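PDB 4CEK: regulator of nonsense transcripts 2 from Homo sapiens, which acts as a factor in nonsense-mediated mRNA decay; the fragment here is its second MIF4G domain, an all-helical module. Local coordinates for residues Met139-Asn144 / Pro181-Val186. Residues are numbered along the deposited sequence; the frame is centred on the assembly and turned at random.
Sequences MDFCMN and PCMSDV
Met-183 reaches across to Phe-141 and Cys-142 with the outer half of its side chain. Met-183 CB points toward segment 139-144 but stays about 6.5 Å from Phe-141 CE1. Met-183 CG is still 5.7 Å from Phe-141 CE1, so the inner carbons mainly supply length. With chi1 at 56°, CG lies between the backbone N and the carbonyl carbon; chi2 is extended. Met-183 SD then comes to 3.9 Å from Phe-141 CE1. Met-183 SD lies 5.1 Å from the Phe-141 ring centroid and 75° off the ring normal, which places it at the edge, near the ring plane: a Met-aromatic contact of the edge type, not sulfur over a face. The bend at chi3 (78°) turns the terminal methyl away from the extended line, and Met-183 CE ends 4.1 Å from Cys-142 SG and 4.2 Å from Phe-141 CE1.

In the fold, this joins the end of helix 131-144 to the loop between helices 169-179 and 185-203, in the all-helical MIF4G domain, whose family is built of HEAT-like antiparallel helical pairs. Helix 148-159 adds to the packing: Phe-141 rests on Leu-154, and Met-183 on Arg-151, whose NE also forms a salt bridge with Asp-185 OD2. Phe-141 and Met-183 are buried, whereas both cysteines are partly exposed.

Beside the methionine, Cys-182 SG meets Cys-142 SG at 3.6 Å. That separation is far too long for a disulfide bond and indicates two cysteines in van der Waals contact. The Cys-142 sulfur thus touches both Cys-182 SG and the Met-183 methyl, while its residue also packs on Leu-24 from an N-terminal loop.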
# COMPACT_ATOMS: atom_id res chain seq x y z
N MET A 139 19.09 5.00 -1.45
CA MET A 139 20.33 5.53 -2.03
C MET A 139 21.19 4.37 -2.52
O MET A 139 21.71 4.39 -3.64
CB MET A 139 21.08 6.42 -1.04
CG MET A 139 20.45 7.80 -0.89
SD MET A 139 21.12 8.92 0.39
CE MET A 139 20.68 8.08 1.90
N ASP A 140 21.29 3.33 -1.70
CA ASP A 140 22.06 2.14 -2.03
C ASP A 140 21.56 1.49 -3.33
O ASP A 140 22.35 1.14 -4.21
CB ASP A 140 22.01 1.15 -0.85
CG ASP A 140 22.86 -0.08 -1.06
OD1 ASP A 140 23.75 -0.05 -1.95
OD2 ASP A 140 22.67 -1.08 -0.32
N PHE A 141 20.25 1.33 -3.46
CA PHE A 141 19.67 0.69 -4.64
C PHE A 141 19.89 1.56 -5.88
O PHE A 141 20.27 1.09 -6.94
CB PHE A 141 18.17 0.45 -4.43
CG PHE A 141 17.56 -0.34 -5.53
CD1 PHE A 141 17.10 0.30 -6.65
CD2 PHE A 141 17.54 -1.72 -5.48
CE1 PHE A 141 16.58 -0.43 -7.72
CE2 PHE A 141 17.03 -2.45 -6.54
CZ PHE A 141 16.53 -1.79 -7.66
N CYS A 142 19.63 2.85 -5.72
CA CYS A 142 19.68 3.79 -6.82
C CYS A 142 21.10 3.95 -7.42
O CYS A 142 21.26 4.32 -8.58
CB CYS A 142 19.14 5.14 -6.33
SG CYS A 142 18.45 6.18 -7.61
N MET A 143 22.12 3.64 -6.63
CA MET A 143 23.51 3.89 -7.00
C MET A 143 24.32 2.66 -7.37
O MET A 143 25.30 2.80 -8.08
CB MET A 143 24.22 4.58 -5.85
CG MET A 143 23.89 6.06 -5.75
SD MET A 143 25.40 7.00 -5.55
CE MET A 143 26.36 6.52 -7.00
N ASN A 144 23.94 1.48 -6.87
CA ASN A 144 24.73 0.26 -7.12
C ASN A 144 23.99 -0.87 -7.80
O ASN A 144 24.61 -1.89 -8.18
CB ASN A 144 25.29 -0.24 -5.79
CG ASN A 144 25.84 0.89 -4.94
OD1 ASN A 144 26.43 1.83 -5.46
ND2 ASN A 144 25.62 0.82 -3.64
N PRO A 181 10.67 9.44 -8.70
CA PRO A 181 11.10 10.52 -9.60
C PRO A 181 12.27 10.17 -10.54
O PRO A 181 12.51 10.92 -11.49
CB PRO A 181 11.50 11.64 -8.62
CG PRO A 181 10.66 11.36 -7.40
CD PRO A 181 10.76 9.87 -7.29
N CYS A 182 12.98 9.07 -10.31
CA CYS A 182 14.04 8.67 -11.21
C CYS A 182 14.04 7.19 -11.63
O CYS A 182 14.98 6.73 -12.24
CB CYS A 182 15.37 9.03 -10.57
SG CYS A 182 15.76 7.94 -9.21
N MET A 183 12.98 6.47 -11.29
CA MET A 183 12.64 5.16 -11.87
C MET A 183 11.15 4.90 -11.53
O MET A 183 10.79 4.04 -10.72
CB MET A 183 13.51 4.03 -11.33
CG MET A 183 13.50 3.88 -9.82
SD MET A 183 14.51 2.50 -9.28
CE MET A 183 16.10 3.36 -9.47
N SER A 184 10.29 5.68 -12.15
CA SER A 184 8.87 5.59 -11.90
C SER A 184 8.30 4.14 -11.97
O SER A 184 7.38 3.84 -11.22
CB SER A 184 8.12 6.52 -12.87
OG SER A 184 8.15 6.03 -14.19
N ASP A 185 8.85 3.28 -12.86
CA ASP A 185 8.31 1.90 -13.12
C ASP A 185 8.19 0.97 -11.90
O ASP A 185 7.48 -0.04 -11.92
CB ASP A 185 9.14 1.20 -14.18
CG ASP A 185 10.60 1.16 -13.81
OD1 ASP A 185 11.10 2.20 -13.29
OD2 ASP A 185 11.25 0.11 -14.05
N VAL A 186 8.91 1.28 -10.85
CA VAL A 186 8.72 0.56 -9.63
C VAL A 186 7.31 0.84 -9.09
O VAL A 186 6.56 -0.10 -8.77
CB VAL A 186 9.77 0.96 -8.61
CG1 VAL A 186 9.42 0.35 -7.26
CG2 VAL A 186 11.15 0.52 -9.14